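Local structure of bilirubin-inducible fluorescent protein UnaG (Anguilla japonica, 4I3D) at residues E3-T8 with R112-G117; K10-H15 with V131-R136; G25-L30 with S80-G85. The protein binds unconjugated bilirubin with high affinity inside its beta-barrel and, once loaded with it, emits green fluorescence on excitation. The protein carries 1 engineered substitution. All blocks are in the same frame, centred on the assembly; numbering follows the deposited sequence.

Contact 1 of 3, residues E3-T8 with R112-G117; sequences EKFVGT and REIKDG. With BLR (3-[5-[(Z)-(4-ethenyl-3-methyl-5-oxidanylidene-pyrrol-2-ylidene)methyl]-2-[[5-[(Z)-(3-ethenyl-4-methyl-5-oxidanylidene-pyrrol-2-ylidene)methyl]-3-(3-hydroxy-3-oxopropyl)-4-methyl-1H-pyrrol-2-yl]methyl]-4-methyl-1H-pyrrol-3-yl]propanoic acid), chain E.
R112 meets F5 through its backbone: the ring carbon F5 CZ lies 3.5 Å from R112 O, while the side chain of R112 runs off in the other direction, into the barrel. Its CG stands anti to the carbonyl carbon (chi1 -66°) and the chain is extended from CG to NE, which carries the guanidinium flat against one end ring of bilirubin, BLR C1B lying 3.4 Å above the guanidinium plane and over its centre. At the far end R112 NH2 donates a nearly straight hydrogen bond to the propionate atom BLR O2D, 2.9 Å long with 170° at the hydrogen. E113 turns its side chain away from residues 3-8 and offers its backbone instead, with E113 CA 3.8 Å from F5 CE1 at the edge of the ring. I114 points back toward the N-terminal residues. There I114 CG1 packs closely on K4 CD, and I114 CD1 reaches F5 CD1 at 4.1 Å. The lysine chain is bent at chi2, chi3 and chi4 and folds over the phenyl ring, placing K4 CD 3.7 Å above the centre of one face. F5 CG also lies 4.0 Å from the bilirubin vinyl carbon BLR CBB. The 3-10 turn 3-5 thus lays the side chains of K4 and F5 on the backbone and on I114 at the end of strand 106-115, an arrangement consistent with the closed end of a barrel of the fatty-acid binding protein family, its ligand held within.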
# COMPACT_ATOMS: atom_id res chain seq x y z
N GLU A 3 8.39 6.26 12.50
CA GLU A 3 7.66 7.44 12.95
C GLU A 3 7.36 8.40 11.83
O GLU A 3 6.36 9.12 11.85
CB GLU A 3 8.47 8.18 14.03
CG GLU A 3 8.02 7.89 15.45
CD GLU A 3 9.05 7.11 16.25
OE1 GLU A 3 9.85 6.38 15.64
OE2 GLU A 3 9.04 7.23 17.49
N LYS A 4 8.25 8.45 10.85
CA LYS A 4 8.11 9.41 9.77
C LYS A 4 6.96 9.06 8.83
O LYS A 4 6.63 9.84 7.94
CB LYS A 4 9.41 9.51 8.98
CG LYS A 4 10.04 8.18 8.67
CD LYS A 4 9.91 7.84 7.20
CE LYS A 4 11.22 7.33 6.68
NZ LYS A 4 11.68 8.15 5.54
N PHE A 5 6.36 7.89 9.04
CA PHE A 5 5.22 7.46 8.23
C PHE A 5 3.90 7.75 8.91
O PHE A 5 2.86 7.74 8.27
CB PHE A 5 5.30 5.96 7.95
CG PHE A 5 6.37 5.59 6.97
CD1 PHE A 5 6.32 6.05 5.68
CD2 PHE A 5 7.42 4.78 7.34
CE1 PHE A 5 7.29 5.72 4.78
CE2 PHE A 5 8.39 4.45 6.44
CZ PHE A 5 8.32 4.91 5.16
N VAL A 6 3.93 8.01 10.21
CA VAL A 6 2.70 8.11 10.97
C VAL A 6 1.96 9.41 10.66
O VAL A 6 2.56 10.47 10.51
CB VAL A 6 2.92 7.95 12.50
CG1 VAL A 6 3.89 6.80 12.77
CG2 VAL A 6 3.40 9.22 13.12
N GLY A 7 0.65 9.30 10.53
CA GLY A 7 -0.17 10.45 10.23
C GLY A 7 -1.29 10.08 9.29
O GLY A 7 -1.57 8.91 9.07
N THR A 8 -1.94 11.10 8.74
CA THR A 8 -3.05 10.91 7.83
C THR A 8 -2.60 11.42 6.48
O THR A 8 -2.02 12.49 6.39
CB THR A 8 -4.27 11.70 8.28
OG1 THR A 8 -3.87 13.05 8.54
CG2 THR A 8 -4.83 11.11 9.55
N ARG A 112 7.90 1.99 0.19
CA ARG A 112 7.36 3.26 0.62
C ARG A 112 8.43 4.09 1.31
O ARG A 112 9.23 3.55 2.06
CB ARG A 112 6.20 3.00 1.58
CG ARG A 112 5.04 2.33 0.88
CD ARG A 112 3.90 2.11 1.81
NE ARG A 112 2.71 1.61 1.13
CZ ARG A 112 2.37 0.33 1.02
NH1 ARG A 112 3.14 -0.63 1.52
NH2 ARG A 112 1.26 -0.00 0.40
N GLU A 113 8.46 5.39 1.06
CA GLU A 113 9.46 6.24 1.68
C GLU A 113 8.89 7.64 1.87
O GLU A 113 7.74 7.88 1.51
CB GLU A 113 10.70 6.30 0.80
CG GLU A 113 10.39 6.56 -0.66
CD GLU A 113 11.59 6.42 -1.56
OE1 GLU A 113 12.65 6.98 -1.22
OE2 GLU A 113 11.48 5.73 -2.60
N ILE A 114 9.66 8.55 2.45
CA ILE A 114 9.24 9.95 2.53
C ILE A 114 10.13 10.77 1.61
O ILE A 114 11.35 10.69 1.68
CB ILE A 114 9.32 10.52 3.94
CG1 ILE A 114 8.33 9.79 4.86
CG2 ILE A 114 9.03 12.00 3.92
CD1 ILE A 114 6.86 9.97 4.48
N LYS A 115 9.51 11.56 0.76
CA LYS A 115 10.23 12.25 -0.31
C LYS A 115 9.68 13.66 -0.43
O LYS A 115 8.54 13.85 -0.84
CB LYS A 115 10.04 11.50 -1.62
CG LYS A 115 11.18 11.67 -2.58
CD LYS A 115 11.10 10.70 -3.72
CE LYS A 115 12.18 11.03 -4.73
NZ LYS A 115 12.43 9.94 -5.71
N ASP A 116 10.49 14.65 -0.07
CA ASP A 116 10.03 16.03 0.11
C ASP A 116 8.62 16.09 0.68
O ASP A 116 7.70 16.57 0.03
CB ASP A 116 10.10 16.84 -1.19
CG ASP A 116 9.78 18.32 -0.98
OD1 ASP A 116 10.14 18.86 0.10
OD2 ASP A 116 9.18 18.95 -1.87
N GLY A 117 8.44 15.59 1.90
CA GLY A 117 7.17 15.71 2.58
C GLY A 117 6.06 14.75 2.15
O GLY A 117 4.99 14.73 2.75
CHA BLR E . -3.88 1.27 -0.38
NA BLR E . -2.17 0.84 1.43
C1A BLR E . -3.34 0.53 0.80
C2A BLR E . -3.87 -0.60 1.41
C3A BLR E . -3.03 -0.96 2.42
C4A BLR E . -1.98 -0.07 2.43
CMA BLR E . -3.20 -2.11 3.36
CAA BLR E . -5.15 -1.32 1.08
CBA BLR E . -4.88 -2.47 0.18
CGA BLR E . -6.04 -3.40 0.25
O1A BLR E . -7.16 -2.99 0.64
O2A BLR E . -5.91 -4.60 -0.07
CHB BLR E . -0.84 -0.13 3.39
NB BLR E . 0.08 2.18 2.90
C1B BLR E . 0.05 0.88 3.56
C2B BLR E . 1.12 0.81 4.38
C3B BLR E . 1.82 1.82 4.39
C4B BLR E . 1.35 2.94 3.46
CMB BLR E . 1.40 -0.41 5.18
OB BLR E . 1.78 4.06 3.22
CAB BLR E . 3.06 1.93 5.22
CBB BLR E . 3.42 3.12 5.78
NC BLR E . -7.22 0.54 -3.99
C1C BLR E . -8.71 0.82 -4.48
C2C BLR E . -8.99 -0.58 -5.00
C3C BLR E . -8.06 -1.37 -4.88
C4C BLR E . -6.95 -0.85 -4.31
CMC BLR E . -10.29 -0.97 -5.60
OC BLR E . -9.39 1.84 -4.43
CAC BLR E . -8.15 -2.79 -5.33
CBC BLR E . -8.16 -3.11 -6.66
CHD BLR E . -5.77 -1.49 -4.05
ND BLR E . -5.16 0.02 -2.14
C1D BLR E . -4.82 -0.84 -3.11
C2D BLR E . -3.33 -1.02 -3.06
C3D BLR E . -2.84 -0.25 -2.09
C4D BLR E . -3.96 0.44 -1.46
CMD BLR E . -2.54 -1.87 -3.99
CAD BLR E . -1.40 -0.13 -1.71
CBD BLR E . -0.73 0.98 -2.47
CGD BLR E . -0.79 2.25 -1.68
O1D BLR E . -1.29 3.29 -2.19
O2D BLR E . -0.34 2.29 -0.51

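Contact 2 of 3, residues K10-H15 with V131-R136. With BLR (3-[5-[(Z)-(4-ethenyl-3-methyl-5-oxidanylidene-pyrrol-2-ylidene)methyl]-2-[[5-[(Z)-(3-ethenyl-4-methyl-5-oxidanylidene-pyrrol-2-ylidene)methyl]-3-(3-hydroxy-3-oxopropyl)-4-methyl-1H-pyrrol-2-yl]methyl]-4-methyl-1H-pyrrol-3-yl]propanoic acid), chain E.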
# COMPACT_ATOMS: atom_id res chain seq x y z
N LYS A 10 -3.47 11.79 2.10
CA LYS A 10 -4.41 11.82 0.99
C LYS A 10 -3.64 11.72 -0.32
O LYS A 10 -2.57 12.32 -0.46
CB LYS A 10 -5.15 13.16 0.98
CG LYS A 10 -6.05 13.37 2.15
CD LYS A 10 -7.40 12.72 1.94
CE LYS A 10 -8.36 13.14 3.03
NZ LYS A 10 -8.66 14.59 2.94
N ILE A 11 -4.18 11.00 -1.28
CA ILE A 11 -3.48 10.83 -2.54
C ILE A 11 -3.22 12.20 -3.18
O ILE A 11 -4.01 13.13 -3.04
CB ILE A 11 -4.26 9.89 -3.49
CG1 ILE A 11 -3.35 9.33 -4.58
CG2 ILE A 11 -5.42 10.61 -4.13
CD1 ILE A 11 -2.43 8.22 -4.10
N ALA A 12 -2.10 12.29 -3.88
CA ALA A 12 -1.70 13.48 -4.60
C ALA A 12 -1.41 13.11 -6.05
O ALA A 12 -1.80 13.83 -6.97
CB ALA A 12 -0.45 14.11 -3.96
N ASP A 13 -0.73 11.98 -6.25
CA ASP A 13 -0.36 11.57 -7.60
C ASP A 13 -0.50 10.07 -7.74
O ASP A 13 -0.36 9.34 -6.77
CB ASP A 13 1.09 11.96 -7.89
CG ASP A 13 1.35 13.43 -7.71
OD1 ASP A 13 0.91 14.21 -8.58
OD2 ASP A 13 1.99 13.81 -6.70
N SER A 14 -0.76 9.62 -8.96
CA SER A 14 -0.89 8.21 -9.23
C SER A 14 -0.36 7.93 -10.62
O SER A 14 -0.63 8.68 -11.55
CB SER A 14 -2.34 7.78 -9.13
OG SER A 14 -2.45 6.38 -9.29
N HIS A 15 0.42 6.86 -10.74
CA HIS A 15 1.12 6.57 -11.97
C HIS A 15 1.05 5.10 -12.28
O HIS A 15 1.63 4.29 -11.57
CB HIS A 15 2.58 7.02 -11.85
CG HIS A 15 3.29 7.15 -13.16
ND1 HIS A 15 4.42 6.41 -13.48
CD2 HIS A 15 3.05 7.93 -14.24
CE1 HIS A 15 4.84 6.74 -14.68
NE2 HIS A 15 4.03 7.66 -15.17
N VAL A 131 3.50 4.10 -9.51
CA VAL A 131 3.96 5.00 -8.48
C VAL A 131 2.78 5.82 -8.03
O VAL A 131 2.00 6.28 -8.85
CB VAL A 131 5.05 5.95 -9.00
CG1 VAL A 131 5.57 6.79 -7.85
CG2 VAL A 131 6.18 5.17 -9.65
N ARG A 132 2.64 5.97 -6.72
CA ARG A 132 1.63 6.86 -6.18
C ARG A 132 2.26 7.66 -5.04
O ARG A 132 3.14 7.16 -4.36
CB ARG A 132 0.46 6.04 -5.67
CG ARG A 132 -0.25 5.25 -6.75
CD ARG A 132 -1.40 4.49 -6.17
NE ARG A 132 -2.67 5.18 -6.43
CZ ARG A 132 -3.78 4.93 -5.75
NH1 ARG A 132 -3.80 4.02 -4.78
NH2 ARG A 132 -4.88 5.59 -6.04
N SER A 133 1.82 8.89 -4.82
CA SER A 133 2.40 9.70 -3.76
C SER A 133 1.27 10.31 -2.97
O SER A 133 0.20 10.57 -3.50
CB SER A 133 3.31 10.80 -4.34
OG SER A 133 2.64 11.52 -5.36
N TYR A 134 1.50 10.51 -1.68
CA TYR A 134 0.48 11.02 -0.80
C TYR A 134 1.04 12.28 -0.19
O TYR A 134 2.24 12.35 0.09
CB TYR A 134 0.18 10.04 0.32
CG TYR A 134 -0.56 8.79 -0.08
CD1 TYR A 134 0.11 7.73 -0.66
CD2 TYR A 134 -1.92 8.65 0.16
CE1 TYR A 134 -0.56 6.57 -1.01
CE2 TYR A 134 -2.59 7.50 -0.19
CZ TYR A 134 -1.90 6.46 -0.78
OH TYR A 134 -2.57 5.29 -1.14
N ARG A 135 0.18 13.28 0.01
CA ARG A 135 0.54 14.45 0.79
C ARG A 135 -0.19 14.41 2.13
O ARG A 135 -1.25 13.80 2.23
CB ARG A 135 0.11 15.71 0.04
CG ARG A 135 -1.37 16.06 0.15
CD ARG A 135 -1.48 17.55 0.38
NE ARG A 135 -2.83 18.08 0.27
CZ ARG A 135 -3.11 19.38 0.35
NH1 ARG A 135 -2.13 20.26 0.53
NH2 ARG A 135 -4.36 19.80 0.23
N ARG A 136 0.37 15.04 3.16
CA ARG A 136 -0.30 15.19 4.44
C ARG A 136 -1.75 15.64 4.32
O ARG A 136 -2.06 16.55 3.54
CB ARG A 136 0.42 16.22 5.28
CG ARG A 136 1.77 15.79 5.72
CD ARG A 136 1.67 14.57 6.58
NE ARG A 136 2.94 14.25 7.20
CZ ARG A 136 3.09 13.31 8.12
NH1 ARG A 136 2.05 12.61 8.53
NH2 ARG A 136 4.28 13.08 8.64
CHA BLR E . -3.88 1.27 -0.38
NA BLR E . -2.17 0.84 1.43
C1A BLR E . -3.34 0.53 0.80
C2A BLR E . -3.87 -0.60 1.41
C3A BLR E . -3.03 -0.96 2.42
C4A BLR E . -1.98 -0.07 2.43
CMA BLR E . -3.20 -2.11 3.36
CAA BLR E . -5.15 -1.32 1.08
CBA BLR E . -4.88 -2.47 0.18
CGA BLR E . -6.04 -3.40 0.25
O1A BLR E . -7.16 -2.99 0.64
O2A BLR E . -5.91 -4.60 -0.07
CHB BLR E . -0.84 -0.13 3.39
NB BLR E . 0.08 2.18 2.90
C1B BLR E . 0.05 0.88 3.56
C2B BLR E . 1.12 0.81 4.38
C3B BLR E . 1.82 1.82 4.39
C4B BLR E . 1.35 2.94 3.46
CMB BLR E . 1.40 -0.41 5.18
OB BLR E . 1.78 4.06 3.22
CAB BLR E . 3.06 1.93 5.22
CBB BLR E . 3.42 3.12 5.78
NC BLR E . -7.22 0.54 -3.99
C1C BLR E . -8.71 0.82 -4.48
C2C BLR E . -8.99 -0.58 -5.00
C3C BLR E . -8.06 -1.37 -4.88
C4C BLR E . -6.95 -0.85 -4.31
CMC BLR E . -10.29 -0.97 -5.60
OC BLR E . -9.39 1.84 -4.43
CAC BLR E . -8.15 -2.79 -5.33
CBC BLR E . -8.16 -3.11 -6.66
CHD BLR E . -5.77 -1.49 -4.05
ND BLR E . -5.16 0.02 -2.14
C1D BLR E . -4.82 -0.84 -3.11
C2D BLR E . -3.33 -1.02 -3.06
C3D BLR E . -2.84 -0.25 -2.09
C4D BLR E . -3.96 0.44 -1.46
CMD BLR E . -2.54 -1.87 -3.99
CAD BLR E . -1.40 -0.13 -1.71
CBD BLR E . -0.73 0.98 -2.47
CGD BLR E . -0.79 2.25 -1.68
O1D BLR E . -1.29 3.29 -2.19
O2D BLR E . -0.34 2.29 -0.51
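I11 and Y134 form the tight core of an antiparallel strand pair interrupted by a classic beta bulge, at which A12 and D13 both face S133. The two amides share one acceptor: A12 N and D13 N donate to S133 O at 2.9 and 3.2 Å, and the register shifts by one residue between I11 and D13. Although I11 starts out pointing away from the partner strand, CG1 set anti to the backbone N (chi1 -160°) and a bend at chi2 bring CD1 back over it. I11 CD1 then sits 3.9 Å from the centroid of the Y134 ring, 15° off its normal, a CH-pi contact over the face. The same methyl covers one face of the R132 guanidinium, so a single carbon packs on both ligand-facing groups.

The other side of the sheet is looser and more solvent-exposed. A12, D13, H15 and R135 lie there, and V131 CB meets H15 CB at 3.9 Å. D13 OD2 approaches S133 OG to 2.7 Å. On the barrel-interior side, with BLR O1D in the plane of the phenol ring, at its edge, Y134 OH donates to that propionate oxygen at 2.6 Å.

Contact 3 of 3, residues G25-L30 with S80-G85; sequences GAPKEL and SDRRKG. With BLR (3-[5-[(Z)-(4-ethenyl-3-methyl-5-oxidanylidene-pyrrol-2-ylidene)methyl]-2-[[5-[(Z)-(3-ethenyl-4-methyl-5-oxidanylidene-pyrrol-2-ylidene)methyl]-3-(3-hydroxy-3-oxopropyl)-4-methyl-1H-pyrrol-2-yl]methyl]-4-methyl-1H-pyrrol-3-yl]propanoic acid), chain E.
This is a side-chain contact beside the bilirubin pocket, between a helix-to-helix turn with the start of helix 28-31 and a loop, a placement consistent with the portal end of a fatty-acid binding protein barrel: residues 25-30 lead from the end of helix 17-23 into helix 28-31, and residues 80-85 belong to the loop between strands 75-76 and 87-93. The helix-linked side is shaped by G25, whose positive phi makes it the C-prime residue of a Schellman motif, and by P27 at the N-cap position of the next helix. Across the contact, A26 CB meets D81 CB at 3.8 Å, and P27 CD rests on D81 O.

R82 carries most of the outer part. Bends at chi2 (-149°) and chi3 (-89°) lay its guanidinium across the start of helix 28-31, where L30 CD1 stands 3.7 Å above the centre of one guanidinium face. At the edge, E29 OE2 lies in the guanidinium plane and forms a salt bridge to R82 NH2 at 2.8 Å, although the carboxylate and guanidinium planes are turned 47° apart. P27 CG approaches the same group obliquely.

On the pocket side, D81 CB and L30 CB both pack against the vinyl carbon BLR CBC, at 3.8 and 3.9 Å. S80 grips one bilirubin propionate with two donors: S80 N bonds to BLR O2A at 3.0 Å and S80 OG to BLR O1A at 2.8 Å. Within the loop, D81 OD1 accepts from R83 NE in a salt bridge. The chemistry thus divides the contact: an exposed ion pair joins helix 28-31 to the loop 80-85, while the inner residues pack on a vinyl group and hold a carboxylate through neutral donors.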
# COMPACT_ATOMS: atom_id res chain seq x y z
N GLY A 25 -3.57 -9.26 -11.65
CA GLY A 25 -4.75 -10.04 -11.99
C GLY A 25 -6.02 -9.51 -11.35
O GLY A 25 -7.05 -10.18 -11.39
N ALA A 26 -5.95 -8.33 -10.76
CA ALA A 26 -7.16 -7.71 -10.22
C ALA A 26 -8.20 -7.56 -11.34
O ALA A 26 -7.86 -7.25 -12.48
CB ALA A 26 -6.85 -6.35 -9.60
N PRO A 27 -9.47 -7.79 -11.00
CA PRO A 27 -10.60 -7.66 -11.93
C PRO A 27 -10.54 -6.36 -12.72
O PRO A 27 -9.99 -5.37 -12.25
CB PRO A 27 -11.80 -7.64 -10.99
CG PRO A 27 -11.36 -8.44 -9.81
CD PRO A 27 -9.91 -8.16 -9.64
N LYS A 28 -11.12 -6.38 -13.91
CA LYS A 28 -11.17 -5.21 -14.76
C LYS A 28 -11.96 -4.08 -14.11
O LYS A 28 -11.59 -2.91 -14.19
CB LYS A 28 -11.80 -5.57 -16.10
CG LYS A 28 -11.51 -4.58 -17.20
CD LYS A 28 -12.45 -4.79 -18.36
CE LYS A 28 -12.07 -3.89 -19.52
NZ LYS A 28 -11.92 -2.46 -19.14
N GLU A 29 -13.07 -4.45 -13.48
CA GLU A 29 -13.96 -3.46 -12.89
C GLU A 29 -13.28 -2.72 -11.73
O GLU A 29 -13.66 -1.61 -11.39
CB GLU A 29 -15.27 -4.13 -12.44
CG GLU A 29 -15.12 -5.10 -11.29
CD GLU A 29 -14.85 -6.53 -11.74
OE1 GLU A 29 -14.34 -6.71 -12.86
OE2 GLU A 29 -15.16 -7.46 -10.97
N LEU A 30 -12.26 -3.35 -11.16
CA LEU A 30 -11.55 -2.78 -10.02
C LEU A 30 -10.26 -2.11 -10.47
O LEU A 30 -9.77 -1.18 -9.81
CB LEU A 30 -11.24 -3.87 -9.00
CG LEU A 30 -12.49 -4.51 -8.38
CD1 LEU A 30 -12.08 -5.64 -7.45
CD2 LEU A 30 -13.33 -3.46 -7.63
N SER A 80 -8.38 -5.91 -1.19
CA SER A 80 -9.53 -5.47 -1.95
C SER A 80 -9.56 -6.17 -3.29
O SER A 80 -10.62 -6.54 -3.79
CB SER A 80 -9.49 -3.95 -2.15
OG SER A 80 -9.46 -3.29 -0.89
N ASP A 81 -8.39 -6.36 -3.88
CA ASP A 81 -8.31 -6.81 -5.27
C ASP A 81 -8.77 -8.26 -5.45
O ASP A 81 -8.81 -8.76 -6.58
CB ASP A 81 -6.90 -6.63 -5.81
CG ASP A 81 -5.85 -7.08 -4.85
OD1 ASP A 81 -5.65 -8.31 -4.75
OD2 ASP A 81 -5.24 -6.22 -4.18
N ARG A 82 -9.11 -8.93 -4.35
CA ARG A 82 -9.69 -10.27 -4.41
C ARG A 82 -8.67 -11.36 -4.78
O ARG A 82 -8.85 -12.09 -5.74
CB ARG A 82 -10.88 -10.28 -5.38
CG ARG A 82 -11.95 -9.26 -4.99
CD ARG A 82 -13.35 -9.71 -5.39
NE ARG A 82 -13.75 -9.30 -6.74
CZ ARG A 82 -14.64 -8.35 -7.02
NH1 ARG A 82 -15.26 -7.67 -6.06
NH2 ARG A 82 -14.93 -8.08 -8.29
N ARG A 83 -7.59 -11.45 -4.01
CA ARG A 83 -6.66 -12.57 -4.11
C ARG A 83 -6.75 -13.37 -2.83
O ARG A 83 -7.20 -12.86 -1.82
CB ARG A 83 -5.23 -12.08 -4.30
CG ARG A 83 -4.94 -11.47 -5.66
CD ARG A 83 -3.59 -10.76 -5.66
NE ARG A 83 -3.52 -9.79 -4.56
CZ ARG A 83 -2.39 -9.28 -4.07
NH1 ARG A 83 -1.21 -9.62 -4.58
NH2 ARG A 83 -2.44 -8.43 -3.07
N LYS A 84 -6.28 -14.62 -2.87
CA LYS A 84 -6.37 -15.50 -1.71
C LYS A 84 -5.03 -16.10 -1.34
O LYS A 84 -4.11 -16.12 -2.14
CB LYS A 84 -7.35 -16.62 -1.99
CG LYS A 84 -8.74 -16.14 -2.38
CD LYS A 84 -9.36 -15.33 -1.27
CE LYS A 84 -10.79 -14.90 -1.60
NZ LYS A 84 -10.93 -14.14 -2.86
N GLY A 85 -4.94 -16.61 -0.11
CA GLY A 85 -3.72 -17.26 0.34
C GLY A 85 -2.57 -16.28 0.36
O GLY A 85 -1.40 -16.66 0.23
CHA BLR E . -3.88 1.27 -0.38
NA BLR E . -2.17 0.84 1.43
C1A BLR E . -3.34 0.53 0.80
C2A BLR E . -3.87 -0.60 1.41
C3A BLR E . -3.03 -0.96 2.42
C4A BLR E . -1.98 -0.07 2.43
CMA BLR E . -3.20 -2.11 3.36
CAA BLR E . -5.15 -1.32 1.08
CBA BLR E . -4.88 -2.47 0.18
CGA BLR E . -6.04 -3.40 0.25
O1A BLR E . -7.16 -2.99 0.64
O2A BLR E . -5.91 -4.60 -0.07
CHB BLR E . -0.84 -0.13 3.39
NB BLR E . 0.08 2.18 2.90
C1B BLR E . 0.05 0.88 3.56
C2B BLR E . 1.12 0.81 4.38
C3B BLR E . 1.82 1.82 4.39
C4B BLR E . 1.35 2.94 3.46
CMB BLR E . 1.40 -0.41 5.18
OB BLR E . 1.78 4.06 3.22
CAB BLR E . 3.06 1.93 5.22
CBB BLR E . 3.42 3.12 5.78
NC BLR E . -7.22 0.54 -3.99
C1C BLR E . -8.71 0.82 -4.48
C2C BLR E . -8.99 -0.58 -5.00
C3C BLR E . -8.06 -1.37 -4.88
C4C BLR E . -6.95 -0.85 -4.31
CMC BLR E . -10.29 -0.97 -5.60
OC BLR E . -9.39 1.84 -4.43
CAC BLR E . -8.15 -2.79 -5.33
CBC BLR E . -8.16 -3.11 -6.66
CHD BLR E . -5.77 -1.49 -4.05
ND BLR E . -5.16 0.02 -2.14
C1D BLR E . -4.82 -0.84 -3.11
C2D BLR E . -3.33 -1.02 -3.06
C3D BLR E . -2.84 -0.25 -2.09
C4D BLR E . -3.96 0.44 -1.46
CMD BLR E . -2.54 -1.87 -3.99
CAD BLR E . -1.40 -0.13 -1.71
CBD BLR E . -0.73 0.98 -2.47
CGD BLR E . -0.79 2.25 -1.68
O1D BLR E . -1.29 3.29 -2.19
O2D BLR E . -0.34 2.29 -0.51

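In the fold
All three contacts touch the same bilirubin. Contacts 1 and 2 are neighbours, their centres 12 Å apart; both use strand 7-15, and R136 NH1 lies 3.0 Å from V6 O, a probable hydrogen bond tying one to the other. Their segments alternate along the chain. They also share one propionate, R112 and Y134 each binding one of its oxygens, with their side chains about 6 Å apart. Contact 3 binds the other propionate through S80. Its centre is 27 Å from that of contact 1, on the opposite side of the chain's centre, and 21 Å from that of contact 2. Its nearest atoms are about 10 Å from contact 1 and about 9 Å from contact 2.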